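Local structure of polysaccharide biosynthesis protein CapD (6BWC) at residues Tyr81-Lys89 with Ala101-Val112. The protein probably acts as a short-chain dehydrogenase-type enzyme that uses NADP to modify UDP-N-acetylglucosamine early in CMP-pseudaminic acid biosynthesis. The protein carries 2 engineered substitutions. Numbering follows the deposited sequence.
Sequences YVFHVAAMK and AVLTNIFGTQNV. With NAP (NADP nicotinamide-adenine-dinucleotide phosphate), chain N.
T109 OG1 is gripped from two directions: it gives its hydrogen to N105 O one turn back in the helix and accepts the N-H of H84 NE2, 3.1 Å from OG1. The second bond is nearly straight (167° at the hydrogen), and OG1 lies in the imidazole plane, at the ring edge. A chi1 of 171° sets H84 CG anti to its backbone N and brings the ring down onto the helix. V112 CG2 then sits over one ring face, 4.1 Å from the centroid and only 11° off the normal, a CH-pi contact; F126 also meets this ring. Where the strand gives way to loop, N105 takes over. Its carboxamide reads both backbone polar groups of M88, with OD1 accepting from M88 N in the carbonyl plane, on a lone pair, and ND2 donating to M88 O at 3.0 Å. A donor at OD1 and an acceptor at ND2 set which way round the amide lies; M88 O is in the amide plane, and T142 OG1 also bonds to ND2. Nearby, T104 CG2 rests against A87 CA at 3.7 Å while its OG1 turns to R67. M88 bends at chi3, and SD ends beside A101. The loop thus held carries K89, whose NZ donates to the NADP phosphate oxygen O2N at 2.7 Å, and A86, which lies against the adenosine ribose. Strand 81-84 and the 101-112 segment run antiparallel, axes 10.6 Å apart, with parallel strand 123-129 following: the beta-alpha-beta crossover of a Rossmann fold, with NADP at the strand's C-terminal end.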
loop_
_atom_site.group_PDB
_atom_site.type_symbol
_atom_site.label_atom_id
_atom_site.label_comp_id
_atom_site.label_asym_id
_atom_site.label_seq_id
_atom_site.Cartn_x
_atom_site.Cartn_y
_atom_site.Cartn_z
ATOM N N TYR C 81 -8.898 25.587 -10.565
ATOM C CA TYR C 81 -8.948 26.142 -9.188
ATOM C C TYR C 81 -9.525 25.146 -8.184
ATOM O O TYR C 81 -10.679 24.751 -8.287
ATOM C CB TYR C 81 -9.755 27.456 -9.171
ATOM C CG TYR C 81 -9.204 28.533 -10.091
ATOM C CD1 TYR C 81 -8.088 29.254 -9.746
ATOM C CD2 TYR C 81 -9.806 28.807 -11.314
ATOM C CE1 TYR C 81 -7.566 30.221 -10.594
ATOM C CE2 TYR C 81 -9.299 29.768 -12.167
ATOM C CZ TYR C 81 -8.175 30.469 -11.808
ATOM O OH TYR C 81 -7.669 31.415 -12.661
ATOM N N VAL C 82 -8.702 24.758 -7.216
ATOM C CA VAL C 82 -9.046 23.769 -6.176
ATOM C C VAL C 82 -9.355 24.472 -4.825
ATOM O O VAL C 82 -8.522 25.175 -4.280
ATOM C CB VAL C 82 -7.885 22.735 -6.001
ATOM C CG1 VAL C 82 -8.190 21.705 -4.929
ATOM C CG2 VAL C 82 -7.610 21.999 -7.300
ATOM N N PHE C 83 -10.555 24.268 -4.299
ATOM C CA PHE C 83 -10.863 24.646 -2.921
ATOM C C PHE C 83 -10.859 23.399 -2.010
ATOM O O PHE C 83 -11.804 22.588 -2.072
ATOM C CB PHE C 83 -12.248 25.318 -2.821
ATOM C CG PHE C 83 -12.374 26.622 -3.549
ATOM C CD1 PHE C 83 -12.079 27.820 -2.911
ATOM C CD2 PHE C 83 -12.873 26.664 -4.862
ATOM C CE1 PHE C 83 -12.244 29.038 -3.568
ATOM C CE2 PHE C 83 -13.037 27.881 -5.523
ATOM C CZ PHE C 83 -12.719 29.068 -4.872
ATOM N N HIS C 84 -9.827 23.280 -1.159
ATOM C CA HIS C 84 -9.694 22.165 -0.195
ATOM C C HIS C 84 -10.394 22.497 1.154
ATOM O O HIS C 84 -9.808 23.006 2.106
ATOM C CB HIS C 84 -8.210 21.749 -0.074
ATOM C CG HIS C 84 -7.900 20.759 1.022
ATOM N ND1 HIS C 84 -8.803 19.823 1.486
ATOM C CD2 HIS C 84 -6.757 20.550 1.719
ATOM C CE1 HIS C 84 -8.239 19.105 2.442
ATOM N NE2 HIS C 84 -6.996 19.521 2.595
ATOM N N VAL C 85 -11.678 22.150 1.197
ATOM C CA VAL C 85 -12.598 22.482 2.282
ATOM C C VAL C 85 -13.043 21.237 3.126
ATOM O O VAL C 85 -13.646 21.380 4.212
ATOM C CB VAL C 85 -13.813 23.211 1.671
ATOM C CG1 VAL C 85 -14.604 23.962 2.738
ATOM C CG2 VAL C 85 -13.344 24.190 0.605
ATOM N N ALA C 86 -12.732 20.019 2.649
ATOM C CA ALA C 86 -12.916 18.791 3.449
ATOM C C ALA C 86 -11.930 18.655 4.637
ATOM O O ALA C 86 -10.749 19.070 4.547
ATOM C CB ALA C 86 -12.856 17.555 2.557
ATOM N N ALA C 87 -12.459 18.067 5.727
ATOM C CA ALA C 87 -11.767 17.850 7.020
ATOM C C ALA C 87 -12.722 17.334 8.093
ATOM O O ALA C 87 -13.943 17.497 8.028
ATOM C CB ALA C 87 -11.104 19.122 7.538
ATOM N N MET C 88 -12.137 16.714 9.103
ATOM C CA MET C 88 -12.831 16.523 10.365
ATOM C C MET C 88 -12.527 17.778 11.153
ATOM O O MET C 88 -11.350 18.065 11.398
ATOM C CB MET C 88 -12.324 15.288 11.109
ATOM C CG MET C 88 -12.812 13.978 10.514
ATOM S SD MET C 88 -11.903 12.613 11.205
ATOM C CE MET C 88 -12.600 12.593 12.847
ATOM N N LYS C 89 -13.585 18.500 11.523
ATOM C CA LYS C 89 -13.520 19.830 12.116
ATOM C C LYS C 89 -14.020 19.883 13.550
ATOM O O LYS C 89 -14.193 20.981 14.087
ATOM C CB LYS C 89 -14.395 20.783 11.292
ATOM C CG LYS C 89 -15.921 20.513 11.320
ATOM C CD LYS C 89 -16.690 21.731 10.828
ATOM C CE LYS C 89 -18.184 21.524 10.936
ATOM N NZ LYS C 89 -18.934 22.808 10.795
ATOM N N ALA C 101 -8.439 11.679 12.250
ATOM C CA ALA C 101 -8.088 13.070 12.008
ATOM C C ALA C 101 -6.756 13.249 11.230
ATOM O O ALA C 101 -6.638 14.154 10.392
ATOM C CB ALA C 101 -8.051 13.832 13.322
ATOM N N VAL C 102 -5.772 12.389 11.501
ATOM C CA VAL C 102 -4.497 12.413 10.764
ATOM C C VAL C 102 -4.728 12.102 9.297
ATOM O O VAL C 102 -4.204 12.811 8.446
ATOM C CB VAL C 102 -3.419 11.414 11.290
ATOM C CG1 VAL C 102 -2.152 11.457 10.447
ATOM C CG2 VAL C 102 -3.050 11.711 12.729
ATOM N N LEU C 103 -5.481 11.051 9.001
ATOM C CA LEU C 103 -5.702 10.657 7.616
ATOM C C LEU C 103 -6.445 11.765 6.835
ATOM O O LEU C 103 -6.014 12.189 5.767
ATOM C CB LEU C 103 -6.441 9.302 7.530
ATOM C CG LEU C 103 -5.724 8.040 8.095
ATOM C CD1 LEU C 103 -6.548 6.769 7.958
ATOM C CD2 LEU C 103 -4.369 7.825 7.448
ATOM N N THR C 104 -7.524 12.276 7.394
ATOM C CA THR C 104 -8.325 13.259 6.696
ATOM C C THR C 104 -7.633 14.642 6.673
ATOM O O THR C 104 -7.512 15.256 5.599
ATOM C CB THR C 104 -9.747 13.282 7.301
ATOM O OG1 THR C 104 -10.352 11.983 7.155
ATOM C CG2 THR C 104 -10.643 14.310 6.613
ATOM N N ASN C 105 -7.166 15.122 7.832
ATOM C CA ASN C 105 -6.601 16.474 7.925
ATOM C C ASN C 105 -5.137 16.635 7.424
ATOM O O ASN C 105 -4.815 17.681 6.838
ATOM C CB ASN C 105 -6.751 17.053 9.350
ATOM C CG ASN C 105 -8.215 17.310 9.756
ATOM O OD1 ASN C 105 -9.145 17.130 8.971
ATOM N ND2 ASN C 105 -8.415 17.742 11.007
ATOM N N ILE C 106 -4.263 15.632 7.645
ATOM C CA ILE C 106 -2.849 15.698 7.173
ATOM C C ILE C 106 -2.653 14.939 5.857
ATOM O O ILE C 106 -2.379 15.576 4.816
ATOM C CB ILE C 106 -1.835 15.187 8.235
ATOM C CG1 ILE C 106 -1.958 15.998 9.529
ATOM C CG2 ILE C 106 -0.395 15.264 7.710
ATOM C CD1 ILE C 106 -1.244 15.391 10.712
ATOM N N PHE C 107 -2.814 13.606 5.899
ATOM C CA PHE C 107 -2.522 12.729 4.749
ATOM C C PHE C 107 -3.337 13.139 3.537
ATOM O O PHE C 107 -2.822 13.141 2.417
ATOM C CB PHE C 107 -2.715 11.221 5.078
ATOM C CG PHE C 107 -2.497 10.268 3.884
ATOM C CD1 PHE C 107 -1.299 10.279 3.144
ATOM C CD2 PHE C 107 -3.500 9.351 3.494
ATOM C CE1 PHE C 107 -1.096 9.420 2.058
ATOM C CE2 PHE C 107 -3.292 8.474 2.414
ATOM C CZ PHE C 107 -2.086 8.505 1.702
ATOM N N GLY C 108 -4.587 13.526 3.770
ATOM C CA GLY C 108 -5.457 14.058 2.705
ATOM C C GLY C 108 -5.035 15.408 2.130
ATOM O O GLY C 108 -5.178 15.637 0.908
ATOM N N THR C 109 -4.523 16.301 2.985
ATOM C CA THR C 109 -3.980 17.550 2.492
ATOM C C THR C 109 -2.778 17.234 1.587
ATOM O O THR C 109 -2.643 17.829 0.516
ATOM C CB THR C 109 -3.588 18.526 3.628
ATOM O OG1 THR C 109 -4.697 18.732 4.503
ATOM C CG2 THR C 109 -3.147 19.890 3.079
ATOM N N GLN C 110 -1.920 16.289 1.970
ATOM C CA GLN C 110 -0.811 15.933 1.062
ATOM C C GLN C 110 -1.262 15.394 -0.255
ATOM O O GLN C 110 -0.702 15.757 -1.276
ATOM C CB GLN C 110 0.145 14.918 1.655
ATOM C CG GLN C 110 1.212 15.612 2.450
ATOM C CD GLN C 110 2.249 16.285 1.582
ATOM O OE1 GLN C 110 3.059 15.599 0.948
ATOM N NE2 GLN C 110 2.265 17.636 1.588
ATOM N N ASN C 111 -2.252 14.513 -0.233
ATOM C CA ASN C 111 -2.812 14.017 -1.475
ATOM C C ASN C 111 -3.263 15.185 -2.375
ATOM O O ASN C 111 -2.911 15.193 -3.548
ATOM C CB ASN C 111 -3.943 12.999 -1.232
ATOM C CG ASN C 111 -3.434 11.664 -0.702
ATOM O OD1 ASN C 111 -2.263 11.287 -0.938
ATOM N ND2 ASN C 111 -4.316 10.930 0.029
ATOM N N VAL C 112 -3.975 16.176 -1.826
ATOM C CA VAL C 112 -4.343 17.362 -2.598
ATOM C C VAL C 112 -3.098 18.021 -3.237
ATOM O O VAL C 112 -3.035 18.219 -4.460
ATOM C CB VAL C 112 -5.132 18.369 -1.725
ATOM C CG1 VAL C 112 -5.223 19.756 -2.354
ATOM C CG2 VAL C 112 -6.526 17.836 -1.472
HETATM P PA NAP N . -18.595 20.492 7.023
HETATM O O1A NAP N . -19.978 21.066 6.890
HETATM O O2A NAP N . -18.453 19.303 7.911
HETATM O O5B NAP N . -18.000 20.157 5.584
HETATM C C5B NAP N . -17.073 19.078 5.433
HETATM C C4B NAP N . -17.018 18.661 3.967
HETATM O O4B NAP N . -15.975 17.726 3.698
HETATM C C3B NAP N . -18.287 17.946 3.587
HETATM O O3B NAP N . -18.482 18.268 2.212
HETATM C C2B NAP N . -17.946 16.496 3.815
HETATM O O2B NAP N . -18.872 15.701 3.105
HETATM C C1B NAP N . -16.501 16.449 3.315
HETATM N N9A NAP N . -15.552 15.399 3.820
HETATM C C8A NAP N . -15.282 14.984 5.092
HETATM N N7A NAP N . -14.308 14.011 5.125
HETATM C C5A NAP N . -13.937 13.801 3.850
HETATM C C6A NAP N . -12.983 12.929 3.120
HETATM N N6A NAP N . -12.190 12.056 3.757
HETATM N N1A NAP N . -12.911 13.030 1.782
HETATM C C2A NAP N . -13.679 13.883 1.082
HETATM N N3A NAP N . -14.572 14.698 1.665
HETATM C C4A NAP N . -14.748 14.711 3.010
HETATM O O3 NAP N . -17.513 21.599 7.479
HETATM P PN NAP N . -17.548 23.198 7.217
HETATM O O1N NAP N . -18.080 23.535 5.831
HETATM O O2N NAP N . -18.109 23.866 8.434
HETATM O O5D NAP N . -16.001 23.556 7.300
HETATM C C5D NAP N . -15.217 23.461 6.137
HETATM C C4D NAP N . -13.751 23.718 6.473
HETATM O O4D NAP N . -13.686 24.906 7.273
HETATM C C3D NAP N . -12.982 22.627 7.238
HETATM O O3D NAP N . -11.725 22.419 6.589
HETATM C C2D NAP N . -12.769 23.183 8.626
HETATM O O2D NAP N . -11.526 22.772 9.203
HETATM C C1D NAP N . -12.791 24.691 8.370
HETATM N N1N NAP N . -13.214 25.508 9.515
HETATM C C2N NAP N . -14.514 25.509 9.849
HETATM C C3N NAP N . -15.028 26.242 10.903
HETATM C C7N NAP N . -16.465 26.215 11.291
HETATM O O7N NAP N . -16.791 26.755 12.350
HETATM N N7N NAP N . -17.384 25.602 10.539
HETATM C C4N NAP N . -14.109 27.108 11.686
HETATM C C5N NAP N . -12.713 27.024 11.243
HETATM C C6N NAP N . -12.318 26.250 10.165
HETATM P P2B NAP N . -19.064 14.134 3.430
HETATM O O1X NAP N . -20.335 13.878 2.643
HETATM O O2X NAP N . -17.884 13.428 2.797
HETATM O O3X NAP N . -19.154 13.996 4.969
#